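Local coordinates for protein Trypsin/factor XIIA inhibitor (PDB 1BEA) that inhibits mammalian trypsin potently and factor XIIa (activated Hageman factor) specifically, as a bifunctional amylase and serine protease inhibitor, at residues G9-H14 and A53-T58; I62-A67 and F94-V99; Y23-T28 and E81-C86; R46-I51 and T58-L63. All coordinates share one frame; numbering follows the deposited sequence. Where two conformers were deposited one is given.

Interaction 1: G9-H14 and A53-T58; sequences GWAIPH and AYCRCT
Ala11 and Ile12 meet Cys55 and Thr58 with no ring between them; the flat groups nearby lie against their own segments. One face of the His14 ring has Gly9 N 3.8 Å above its plane, nearer the ring's edge than its middle, and the Arg56 guanidinium has Ala53 CA over one face. In this disulfide-rich helical fold of the cereal trypsin/alpha-amylase inhibitor family, the contact lays the N-terminal loop 9-14 on the start of helix 56-65. The loop is folded on itself: Gly9 N donates to Ile12 O, and the positive phi of Gly9 (102°) suits glycine. Ala11 points its methyl at the disulfide, with CB 3.5 Å from Cys55 SG; that sulfur is bonded to Cys6, so the covalent tie and the apolar packing fall at the same spot. Cys57, two residues on, points away from the loop and is joined to Cys115. Ile12 CG1 sits beside the backbone N (chi1 -68°), which brings it 4.0 Å from Cys55 CB and carries CD1 on across the first helical turn. There Ile12 crosses Thr58 at about a right angle, and its CD1 rests 3.8 Å from Thr58 CG2, the methyl branch rather than the hydroxyl.

Interaction 2: I62-A67 and F94-V99; sequences ILMDGA and FAATLV
The backbones come closest at Met64 and Ala95, whose CA atoms are 6.7 Å apart, where the last turn of helix 56-65 passes the type I turn Ala95-Leu98 that follows on helix 88-95. Met64 spans the interface: its CG lies 3.7 Å from Ala95 CB, while SD sits 4.0 Å from Ala96 CB. Its first torsion (chi1 -71°) sets CG by Ala95, and the bend at chi3 (61°) turns CE back to the Ala96 methyl, with Met64 CE 4.1 Å from Ala96 CB. Replacing Met64 by an alanine removes CG, SD and CE together, and is likely to open a gap over the methyls of Ala95 and Ala96. This is core packing in the four-helix fold of the family, the centre of the contact about 4 Å from the centre of the chain, and the C-terminal tail adds Ile118 against Met64 and Leu119 against Ala96. Met64 O and Asp65 OD1 are neighbouring acceptors: Arg88 NH1 hydrogen-bonds Met64 O and its NH2 makes a salt bridge to Asp65 OD1, which is also salt-bridged by Arg92 NE. In the facing turn Phe94 O accepts from both the backbone N and OG1 of Thr97.

Interaction 3: Y23-T28 and E81-C86; sequences YVTSRT and EDLPGC
Helix 18-29 meets the loop leading to helix 88-95 here, beside the Cys29-Cys86 disulfide, one of the five cross-links of this inhibitor fold. Thr28 and Cys86 lie nearest, their CA atoms 7.1 Å apart. Cys86 SG rests 3.7 Å from Thr28 O and 3.8 Å from Thr28 OG1, so the bonded sulfur is set beside the threonine's oxygens. Thr28 OG1 lies between its own backbone N and carbonyl carbon (chi1 68°), a position from which it donates back to Val24 O at 3.0 Å; Thr28 N reaches that carbonyl from the opposite face of its plane. A valine in place of Thr28 takes away the hydroxyl and would probably leave Val24 O without its second donor and Cys86 SG with one oxygen fewer beside it. A turn earlier, Thr25 CG2 meets Leu83 CD1 at 4.1 Å, the two side chains crossing at about a right angle, while Thr25 OG1 turns to Ile31 O. The side chain of Thr25 is about 11 Å from that of Leu35 at the protease cleavage site. The chemistry of the contact is consistent with the Cys29-Cys86 bond holding the loop to the helix, while the noncovalent touches are few.

Interaction 4: R46-I51 and T58-L63; sequences RELADI and TALSIL
Two apolar pairs make this contact. Ile51 points at the facing helix, and its CD1 sits 3.6 Å from Ala59 CB, the shortest approach between the segments. Ile51 holds CG1 beside the backbone N (chi1 -77°) and is extended beyond it (chi2 168°), which sends the delta methyl straight at the small alanine; the short Ala59 side chain probably permits so close an approach. A turn before Ile51, Leu48 meets Leu60, the neighbour of Ala59: Leu48 CD1 and Leu60 CD2 are 4.2 Å apart, branch against branch, the two side chains crossing at about a right angle. The Leu48 and Ala59 CA atoms lie 7.8 Å apart. All four residues are buried, and Leu17, from the loop before helix 18-29, packs on both Leu48 and Ile51. In the fold this is a helical hairpin: helix 37-49 turns through a short loop into helix 56-65, and the end of the first packs on the early turns of the second, the centre of the contact about 5 Å from the centre of the chain. The charged side chains take no part in the contact. Arg46 NH1 and Asp50 OD2 form a long salt bridge of 3.8 Å within their own segment, the oxygen well out of the guanidinium plane, so charge attraction alone links them. Glu47 OE1 accepts from Ser19 N near the start of helix 18-29. Backbone bonds differ between the two sides: those given by Asp50 N and Ile51 N are weak, whereas Ile62 N to Thr58 O (2.8 Å) and Leu63 N to Ala59 O are regular helical bonds.

How the interactions relate
Helix 56-65 is common to interactions 1, 2 and 4 and meets different partners along its length. Arg56 ties interaction 1 to interaction 4, its NE lying 2.7 Å from Ile51 O, and Ile12 CD1 touches Ile62 CD1 (4.2 Å), joining interaction 1 to interaction 2. Interactions 2 and 4, with centres 8 Å apart, merge into one core where Leu60 CD1 meets Val99 CG1. Phe94 leads on to interaction 3, packing on Val24 and Thr28 and standing edge-to-face with Tyr23. Interactions 1 and 3 sit on opposite sides of the chain's centre, their centres 23 Å apart. Interaction 3 is nearer the protease-binding end: the Thr25 side chain lies about 12 Å from that of the active-site Arg34.

Interaction 1: G9-H14 and A53-T58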
loop_
_atom_site.group_PDB
_atom_site.type_symbol
_atom_site.label_atom_id
_atom_site.label_comp_id
_atom_site.label_asym_id
_atom_site.label_seq_id
_atom_site.Cartn_x
_atom_site.Cartn_y
_atom_site.Cartn_z
ATOM N N GLY A 9 9.763 -8.717 5.530
ATOM C CA GLY A 9 10.469 -9.509 6.511
ATOM C C GLY A 9 11.431 -8.557 7.193
ATOM O O GLY A 9 11.323 -8.331 8.392
ATOM N N TRP A 10 12.335 -7.969 6.410
ATOM C CA TRP A 10 13.336 -7.021 6.894
ATOM C C TRP A 10 12.764 -5.683 7.363
ATOM O O TRP A 10 12.196 -5.604 8.433
ATOM C CB TRP A 10 14.345 -6.775 5.792
ATOM C CG TRP A 10 15.707 -6.437 6.267
ATOM C CD1 TRP A 10 16.894 -6.870 5.728
ATOM C CD2 TRP A 10 16.052 -5.549 7.343
ATOM N NE1 TRP A 10 17.954 -6.304 6.401
ATOM C CE2 TRP A 10 17.467 -5.490 7.396
ATOM C CE3 TRP A 10 15.309 -4.799 8.265
ATOM C CZ2 TRP A 10 18.152 -4.704 8.340
ATOM C CZ3 TRP A 10 15.988 -4.019 9.201
ATOM C CH2 TRP A 10 17.397 -3.980 9.232
ATOM N N ALA A 11 12.902 -4.621 6.577
ATOM C CA ALA A 11 12.366 -3.326 7.011
ATOM C C ALA A 11 10.861 -3.149 6.771
ATOM O O ALA A 11 10.224 -2.247 7.340
ATOM C CB ALA A 11 13.132 -2.189 6.335
ATOM N N ILE A 12 10.298 -3.991 5.908
ATOM C CA ILE A 12 8.871 -3.934 5.604
ATOM C C ILE A 12 8.293 -5.236 6.104
ATOM O O ILE A 12 8.905 -6.282 5.945
ATOM C CB ILE A 12 8.640 -3.810 4.060
ATOM C CG1 ILE A 12 9.128 -2.438 3.607
ATOM C CG2 ILE A 12 7.136 -4.086 3.680
ATOM C CD1 ILE A 12 9.128 -2.251 2.098
ATOM N N PRO A 13 7.130 -5.185 6.757
ATOM C CA PRO A 13 6.433 -6.361 7.295
ATOM C C PRO A 13 6.065 -7.302 6.179
ATOM O O PRO A 13 5.991 -6.902 5.028
ATOM C CB PRO A 13 5.175 -5.786 7.933
ATOM C CG PRO A 13 5.504 -4.359 8.168
ATOM C CD PRO A 13 6.423 -3.945 7.063
ATOM N N HIS A 14 5.855 -8.572 6.502
ATOM C CA HIS A 14 5.458 -9.485 5.464
ATOM C C HIS A 14 4.014 -9.075 5.249
ATOM O O HIS A 14 3.393 -8.555 6.165
ATOM C CB HIS A 14 5.544 -10.924 5.953
ATOM C CG HIS A 14 6.771 -11.632 5.459
ATOM N ND1 HIS A 14 7.810 -11.983 6.290
ATOM C CD2 HIS A 14 7.154 -11.976 4.206
ATOM C CE1 HIS A 14 8.793 -12.501 5.571
ATOM N NE2 HIS A 14 8.418 -12.513 4.304
ATOM N N ALA A 53 10.669 5.826 6.854
ATOM C CA ALA A 53 10.449 6.736 5.747
ATOM C C ALA A 53 11.096 6.291 4.464
ATOM O O ALA A 53 10.470 6.337 3.413
ATOM C CB ALA A 53 10.937 8.120 6.117
ATOM N N TYR A 54 12.346 5.845 4.525
ATOM C CA TYR A 54 13.041 5.413 3.290
ATOM C C TYR A 54 12.408 4.235 2.532
ATOM O O TYR A 54 12.630 4.086 1.324
ATOM C CB TYR A 54 14.533 5.104 3.543
ATOM C CG TYR A 54 14.825 4.199 4.720
ATOM C CD1 TYR A 54 14.875 4.709 6.030
ATOM C CD2 TYR A 54 15.062 2.830 4.528
ATOM C CE1 TYR A 54 15.149 3.874 7.130
ATOM C CE2 TYR A 54 15.341 1.962 5.627
ATOM C CZ TYR A 54 15.383 2.494 6.926
ATOM O OH TYR A 54 15.651 1.659 8.012
ATOM N N CYS A 55 11.633 3.410 3.235
ATOM C CA CYS A 55 10.964 2.251 2.632
ATOM C C CYS A 55 9.485 2.471 2.320
ATOM O O CYS A 55 8.854 1.561 1.795
ATOM C CB CYS A 55 11.013 1.038 3.569
ATOM S SG CYS A 55 12.664 0.376 3.931
ATOM N N ARG A 56 8.933 3.651 2.603
ATOM C CA ARG A 56 7.514 3.851 2.397
ATOM C C ARG A 56 7.030 3.652 0.971
ATOM O O ARG A 56 6.033 2.961 0.745
ATOM C CB ARG A 56 7.096 5.185 2.995
ATOM C CG ARG A 56 6.842 5.044 4.488
ATOM C CD ARG A 56 6.876 6.350 5.228
ATOM N NE ARG A 56 6.987 6.221 6.694
ATOM C CZ ARG A 56 7.240 7.247 7.504
ATOM N NH1 ARG A 56 7.407 8.446 6.988
ATOM N NH2 ARG A 56 7.342 7.086 8.811
ATOM N N CYS A 57 7.737 4.183 -0.013
ATOM C CA CYS A 57 7.299 4.007 -1.410
ATOM C C CYS A 57 7.396 2.544 -1.861
ATOM O O CYS A 57 6.596 2.043 -2.653
ATOM C CB CYS A 57 8.133 4.884 -2.354
ATOM S SG CYS A 57 7.952 6.695 -2.181
ATOM N N THR A 58 8.410 1.870 -1.372
ATOM C CA THR A 58 8.586 0.486 -1.712
ATOM C C THR A 58 7.422 -0.324 -1.133
ATOM O O THR A 58 6.860 -1.185 -1.798
ATOM C CB THR A 58 9.924 0.025 -1.158
ATOM O OG1 THR A 58 10.957 0.807 -1.767
ATOM C CG2 THR A 58 10.194 -1.433 -1.479
#

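Interaction 2: I62-A67 and F94-V99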
loop_
_atom_site.group_PDB
_atom_site.type_symbol
_atom_site.label_atom_id
_atom_site.label_comp_id
_atom_site.label_asym_id
_atom_site.label_seq_id
_atom_site.Cartn_x
_atom_site.Cartn_y
_atom_site.Cartn_z
ATOM N N ILE A 62 4.957 -2.622 -3.185
ATOM C CA ILE A 62 4.712 -4.036 -2.973
ATOM C C ILE A 62 3.206 -4.238 -2.868
ATOM O O ILE A 62 2.648 -5.162 -3.419
ATOM C CB ILE A 62 5.444 -4.479 -1.713
ATOM C CG1 ILE A 62 6.938 -4.566 -2.055
ATOM C CG2 ILE A 62 4.850 -5.810 -1.168
ATOM C CD1 ILE A 62 7.876 -4.871 -0.902
ATOM N N LEU A 63 2.534 -3.333 -2.188
ATOM C CA LEU A 63 1.114 -3.472 -2.068
ATOM C C LEU A 63 0.456 -3.352 -3.429
ATOM O O LEU A 63 -0.434 -4.144 -3.741
ATOM C CB LEU A 63 0.545 -2.423 -1.096
ATOM C CG LEU A 63 -0.986 -2.421 -1.058
ATOM C CD1 LEU A 63 -1.423 -3.604 -0.146
ATOM C CD2 LEU A 63 -1.586 -1.061 -0.578
ATOM N N MET A 64 0.892 -2.421 -4.277
ATOM C CA MET A 64 0.224 -2.279 -5.564
ATOM C C MET A 64 0.467 -3.459 -6.500
ATOM O O MET A 64 -0.458 -4.090 -7.045
ATOM C CB MET A 64 0.710 -1.033 -6.284
ATOM C CG MET A 64 0.275 0.290 -5.710
ATOM S SD MET A 64 1.318 1.724 -6.302
ATOM C CE MET A 64 1.025 1.665 -8.111
ATOM N N ASP A 65 1.738 -3.766 -6.689
ATOM C CA ASP A 65 2.111 -4.813 -7.624
ATOM C C ASP A 65 2.722 -6.102 -7.110
ATOM O O ASP A 65 2.943 -7.023 -7.881
ATOM C CB ASP A 65 2.996 -4.172 -8.690
ATOM C CG ASP A 65 2.424 -2.841 -9.140
ATOM O OD1 ASP A 65 1.181 -2.754 -9.198
ATOM O OD2 ASP A 65 3.174 -1.883 -9.399
ATOM N N GLY A 66 2.970 -6.176 -5.812
ATOM C CA GLY A 66 3.516 -7.385 -5.232
ATOM C C GLY A 66 5.029 -7.520 -5.319
ATOM O O GLY A 66 5.725 -6.766 -6.016
ATOM N N ALA A 67 5.537 -8.511 -4.604
ATOM C CA ALA A 67 6.962 -8.797 -4.568
ATOM C C ALA A 67 7.138 -10.282 -4.286
ATOM O O ALA A 67 6.324 -10.867 -3.584
ATOM C CB ALA A 67 7.612 -7.996 -3.456
ATOM N N PHE A 94 -5.364 4.711 -7.368
ATOM C CA PHE A 94 -5.634 5.309 -6.087
ATOM C C PHE A 94 -4.629 4.954 -5.010
ATOM O O PHE A 94 -4.365 5.767 -4.121
ATOM C CB PHE A 94 -7.013 4.918 -5.601
ATOM C CG PHE A 94 -7.295 5.383 -4.206
ATOM C CD1 PHE A 94 -7.332 6.754 -3.921
ATOM C CD2 PHE A 94 -7.459 4.466 -3.161
ATOM C CE1 PHE A 94 -7.519 7.199 -2.622
ATOM C CE2 PHE A 94 -7.647 4.900 -1.859
ATOM C CZ PHE A 94 -7.676 6.263 -1.587
ATOM N N ALA A 95 -4.078 3.742 -5.074
ATOM C CA ALA A 95 -3.110 3.309 -4.058
ATOM C C ALA A 95 -1.837 4.135 -4.114
ATOM O O ALA A 95 -1.186 4.357 -3.102
ATOM C CB ALA A 95 -2.753 1.836 -4.247
ATOM N N ALA A 96 -1.475 4.586 -5.308
ATOM C CA ALA A 96 -0.255 5.355 -5.446
ATOM C C ALA A 96 -0.293 6.717 -4.733
ATOM O O ALA A 96 0.757 7.297 -4.473
ATOM C CB ALA A 96 0.059 5.512 -6.919
ATOM N N THR A 97 -1.487 7.200 -4.363
ATOM C CA THR A 97 -1.653 8.510 -3.698
ATOM C C THR A 97 -1.645 8.461 -2.195
ATOM O O THR A 97 -1.759 9.477 -1.518
ATOM C CB THR A 97 -2.997 9.226 -4.085
ATOM O OG1 THR A 97 -4.033 8.831 -3.181
ATOM C CG2 THR A 97 -3.421 8.862 -5.485
ATOM N N LEU A 98 -1.489 7.281 -1.649
ATOM C CA LEU A 98 -1.575 7.196 -0.211
ATOM C C LEU A 98 -0.621 8.104 0.553
ATOM O O LEU A 98 -1.051 8.723 1.523
ATOM C CB LEU A 98 -1.436 5.734 0.227
ATOM C CG LEU A 98 -2.751 4.958 0.441
ATOM C CD1 LEU A 98 -3.987 5.708 -0.025
ATOM C CD2 LEU A 98 -2.623 3.657 -0.283
ATOM N N VAL A 99 0.654 8.205 0.144
ATOM C CA VAL A 99 1.597 9.079 0.882
ATOM C C VAL A 99 1.276 10.578 0.819
ATOM O O VAL A 99 1.671 11.367 1.695
ATOM C CB VAL A 99 3.064 8.940 0.386
ATOM C CG1 VAL A 99 3.515 7.523 0.523
ATOM C CG2 VAL A 99 3.190 9.415 -1.060
#

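Interaction 3: Y23-T28 and E81-C86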
loop_
_atom_site.group_PDB
_atom_site.type_symbol
_atom_site.label_atom_id
_atom_site.label_comp_id
_atom_site.label_asym_id
_atom_site.label_seq_id
_atom_site.Cartn_x
_atom_site.Cartn_y
_atom_site.Cartn_z
ATOM N N TYR A 23 -8.745 -0.171 2.480
ATOM C CA TYR A 23 -9.092 1.234 2.320
ATOM C C TYR A 23 -9.163 1.492 0.791
ATOM O O TYR A 23 -10.074 2.136 0.298
ATOM C CB TYR A 23 -8.028 2.103 2.988
ATOM C CG TYR A 23 -8.161 3.584 2.713
ATOM C CD1 TYR A 23 -9.416 4.173 2.581
ATOM C CD2 TYR A 23 -7.039 4.401 2.617
ATOM C CE1 TYR A 23 -9.554 5.532 2.364
ATOM C CE2 TYR A 23 -7.167 5.774 2.400
ATOM C CZ TYR A 23 -8.428 6.333 2.276
ATOM O OH TYR A 23 -8.585 7.693 2.042
ATOM N N VAL A 24 -8.219 0.941 0.051
ATOM C CA VAL A 24 -8.187 1.103 -1.375
ATOM C C VAL A 24 -9.356 0.426 -2.075
ATOM O O VAL A 24 -9.901 0.996 -3.021
ATOM C CB VAL A 24 -6.889 0.545 -1.968
ATOM C CG1 VAL A 24 -7.012 0.392 -3.462
ATOM C CG2 VAL A 24 -5.747 1.481 -1.647
ATOM N N THR A 25 -9.748 -0.779 -1.653
ATOM C CA THR A 25 -10.870 -1.461 -2.320
ATOM C C THR A 25 -12.237 -0.854 -1.946
ATOM O O THR A 25 -13.245 -0.971 -2.694
ATOM C CB THR A 25 -10.915 -2.970 -2.004
ATOM O OG1 THR A 25 -10.988 -3.176 -0.588
ATOM C CG2 THR A 25 -9.726 -3.633 -2.534
ATOM N N SER A 26 -12.268 -0.210 -0.785
ATOM C CA SER A 26 -13.480 0.402 -0.323
ATOM C C SER A 26 -13.849 1.429 -1.349
ATOM O O SER A 26 -14.956 1.404 -1.892
ATOM C CB SER A 26 -13.239 1.080 1.004
ATOM O OG SER A 26 -13.175 0.111 2.022
ATOM N N ARG A 27 -12.884 2.304 -1.630
ATOM C CA ARG A 27 -13.053 3.393 -2.592
ATOM C C ARG A 27 -13.188 3.023 -4.066
ATOM O O ARG A 27 -14.112 3.439 -4.744
ATOM C CB ARG A 27 -11.918 4.399 -2.437
ATOM C CG ARG A 27 -12.059 5.577 -3.374
ATOM C CD ARG A 27 -11.385 6.805 -2.815
ATOM N NE ARG A 27 -11.534 8.038 -3.610
ATOM C CZ ARG A 27 -11.591 8.132 -4.943
ATOM N NH1 ARG A 27 -11.531 7.067 -5.735
ATOM N NH2 ARG A 27 -11.686 9.333 -5.503
ATOM N N THR A 28 -12.273 2.237 -4.588
ATOM C CA THR A 28 -12.342 1.901 -5.998
ATOM C C THR A 28 -13.321 0.790 -6.338
ATOM O O THR A 28 -14.001 0.860 -7.361
ATOM C CB THR A 28 -10.974 1.521 -6.488
ATOM O OG1 THR A 28 -10.586 0.274 -5.883
ATOM C CG2 THR A 28 -9.985 2.631 -6.108
ATOM N N GLU A 81 -5.201 -7.329 -6.998
ATOM C CA GLU A 81 -5.704 -8.076 -8.131
ATOM C C GLU A 81 -7.128 -7.682 -8.470
ATOM O O GLU A 81 -7.748 -6.882 -7.781
ATOM C CB GLU A 81 -5.642 -9.568 -7.845
ATOM C CG GLU A 81 -4.231 -10.123 -7.912
ATOM C CD GLU A 81 -3.544 -9.805 -9.238
ATOM O OE1 GLU A 81 -3.798 -8.728 -9.833
ATOM O OE2 GLU A 81 -2.741 -10.639 -9.692
ATOM N N ASP A 82 -7.655 -8.263 -9.536
ATOM C CA ASP A 82 -8.995 -7.925 -9.963
ATOM C C ASP A 82 -10.064 -8.458 -9.046
ATOM O O ASP A 82 -9.963 -9.551 -8.514
ATOM C CB ASP A 82 -9.228 -8.451 -11.364
ATOM C CG ASP A 82 -8.492 -7.659 -12.404
ATOM O OD1 ASP A 82 -7.332 -8.004 -12.701
ATOM O OD2 ASP A 82 -9.071 -6.686 -12.921
ATOM N N LEU A 83 -11.098 -7.663 -8.881
ATOM C CA LEU A 83 -12.221 -8.040 -8.055
ATOM C C LEU A 83 -13.371 -7.920 -9.034
ATOM O O LEU A 83 -13.337 -7.098 -9.946
ATOM C CB LEU A 83 -12.362 -7.077 -6.896
ATOM C CG LEU A 83 -11.332 -7.412 -5.816
ATOM C CD1 LEU A 83 -11.611 -6.629 -4.543
ATOM C CD2 LEU A 83 -11.394 -8.917 -5.518
ATOM N N PRO A 84 -14.400 -8.758 -8.883
ATOM C CA PRO A 84 -15.502 -8.653 -9.833
ATOM C C PRO A 84 -15.787 -7.196 -10.135
ATOM O O PRO A 84 -15.924 -6.404 -9.219
ATOM C CB PRO A 84 -16.652 -9.319 -9.105
ATOM C CG PRO A 84 -15.994 -10.347 -8.293
ATOM C CD PRO A 84 -14.658 -9.788 -7.861
ATOM N N GLY A 85 -15.831 -6.838 -11.416
ATOM C CA GLY A 85 -16.123 -5.465 -11.794
ATOM C C GLY A 85 -15.326 -4.355 -11.118
ATOM O O GLY A 85 -15.891 -3.304 -10.782
ATOM N N CYS A 86 -14.022 -4.588 -10.940
ATOM C CA CYS A 86 -13.098 -3.624 -10.331
ATOM C C CYS A 86 -11.684 -4.038 -10.705
ATOM O O CYS A 86 -10.949 -4.672 -9.936
ATOM C CB CYS A 86 -13.243 -3.616 -8.830
ATOM S SG CYS A 86 -12.197 -2.336 -8.124
#

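Interaction 4: R46-I51 and T58-L63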
loop_
_atom_site.group_PDB
_atom_site.type_symbol
_atom_site.label_atom_id
_atom_site.label_comp_id
_atom_site.label_asym_id
_atom_site.label_seq_id
_atom_site.Cartn_x
_atom_site.Cartn_y
_atom_site.Cartn_z
ATOM N N ARG A 46 -1.623 4.834 9.685
ATOM C CA ARG A 46 -0.855 4.352 10.819
ATOM C C ARG A 46 0.117 3.262 10.394
ATOM O O ARG A 46 1.270 3.267 10.823
ATOM C CB ARG A 46 -1.808 3.817 11.871
ATOM C CG ARG A 46 -1.274 3.853 13.274
ATOM C CD ARG A 46 -0.482 2.592 13.528
ATOM N NE ARG A 46 -1.112 1.741 14.528
ATOM C CZ ARG A 46 -1.362 0.444 14.361
ATOM N NH1 ARG A 46 -1.035 -0.171 13.221
ATOM N NH2 ARG A 46 -1.941 -0.244 15.342
ATOM N N GLU A 47 -0.325 2.325 9.554
ATOM C CA GLU A 47 0.545 1.233 9.110
ATOM C C GLU A 47 1.711 1.685 8.213
ATOM O O GLU A 47 2.832 1.145 8.282
ATOM C CB GLU A 47 -0.282 0.184 8.349
ATOM C CG GLU A 47 -0.890 -0.828 9.255
ATOM C CD GLU A 47 -2.001 -1.629 8.594
ATOM O OE1 GLU A 47 -2.122 -1.601 7.346
ATOM O OE2 GLU A 47 -2.750 -2.291 9.339
ATOM N N LEU A 48 1.415 2.647 7.345
ATOM C CA LEU A 48 2.395 3.202 6.430
ATOM C C LEU A 48 3.442 4.009 7.205
ATOM O O LEU A 48 4.624 4.029 6.860
ATOM C CB LEU A 48 1.673 4.099 5.418
ATOM C CG LEU A 48 2.323 4.514 4.078
ATOM C CD1 LEU A 48 3.010 3.352 3.365
ATOM C CD2 LEU A 48 1.216 5.102 3.194
ATOM N N ALA A 49 3.024 4.671 8.270
ATOM C CA ALA A 49 3.979 5.434 9.050
ATOM C C ALA A 49 4.884 4.573 9.925
ATOM O O ALA A 49 5.977 5.039 10.312
ATOM C CB ALA A 49 3.268 6.416 9.906
ATOM N N ASP A 50 4.456 3.345 10.254
ATOM C CA ASP A 50 5.295 2.457 11.103
ATOM C C ASP A 50 6.479 1.940 10.297
ATOM O O ASP A 50 7.433 1.370 10.829
ATOM C CB ASP A 50 4.489 1.266 11.632
ATOM C CG ASP A 50 3.691 1.608 12.893
ATOM O OD1 ASP A 50 4.132 2.455 13.691
ATOM O OD2 ASP A 50 2.603 1.033 13.093
ATOM N N ILE A 51 6.398 2.144 8.993
ATOM C CA ILE A 51 7.446 1.741 8.101
ATOM C C ILE A 51 8.417 2.933 7.992
ATOM O O ILE A 51 8.003 4.094 7.927
ATOM C CB ILE A 51 6.866 1.385 6.729
ATOM C CG1 ILE A 51 6.216 -0.016 6.791
ATOM C CG2 ILE A 51 7.939 1.423 5.710
ATOM C CD1 ILE A 51 5.355 -0.370 5.600
ATOM N N THR A 58 8.410 1.870 -1.372
ATOM C CA THR A 58 8.586 0.486 -1.712
ATOM C C THR A 58 7.422 -0.324 -1.133
ATOM O O THR A 58 6.860 -1.185 -1.798
ATOM C CB THR A 58 9.924 0.025 -1.158
ATOM O OG1 THR A 58 10.957 0.807 -1.767
ATOM C CG2 THR A 58 10.194 -1.433 -1.479
ATOM N N ALA A 59 7.055 -0.045 0.111
ATOM C CA ALA A 59 5.953 -0.759 0.728
ATOM C C ALA A 59 4.727 -0.559 -0.187
ATOM O O ALA A 59 4.070 -1.523 -0.549
ATOM C CB ALA A 59 5.712 -0.180 2.054
ATOM N N LEU A 60 4.447 0.694 -0.561
ATOM C CA LEU A 60 3.330 1.032 -1.448
ATOM C C LEU A 60 3.409 0.205 -2.718
ATOM O O LEU A 60 2.430 -0.426 -3.191
ATOM C CB LEU A 60 3.417 2.496 -1.858
ATOM C CG LEU A 60 2.691 3.490 -0.992
ATOM C CD1 LEU A 60 2.350 4.771 -1.769
ATOM C CD2 LEU A 60 1.453 2.804 -0.493
ATOM N N SER A 61 4.590 0.203 -3.303
ATOM C CA SER A 61 4.786 -0.564 -4.508
ATOM C C SER A 61 4.521 -2.077 -4.298
ATOM O O SER A 61 3.925 -2.760 -5.131
ATOM C CB SER A 61 6.188 -0.328 -5.000
ATOM O OG SER A 61 6.422 -1.070 -6.175
ATOM N N ILE A 62 4.957 -2.622 -3.185
ATOM C CA ILE A 62 4.712 -4.036 -2.973
ATOM C C ILE A 62 3.206 -4.238 -2.868
ATOM O O ILE A 62 2.648 -5.162 -3.419
ATOM C CB ILE A 62 5.444 -4.479 -1.713
ATOM C CG1 ILE A 62 6.938 -4.566 -2.055
ATOM C CG2 ILE A 62 4.850 -5.810 -1.168
ATOM C CD1 ILE A 62 7.876 -4.871 -0.902
ATOM N N LEU A 63 2.534 -3.333 -2.188
ATOM C CA LEU A 63 1.114 -3.472 -2.068
ATOM C C LEU A 63 0.456 -3.352 -3.429
ATOM O O LEU A 63 -0.434 -4.144 -3.741
ATOM C CB LEU A 63 0.545 -2.423 -1.096
ATOM C CG LEU A 63 -0.986 -2.421 -1.058
ATOM C CD1 LEU A 63 -1.423 -3.604 -0.146
ATOM C CD2 LEU A 63 -1.586 -1.061 -0.578
#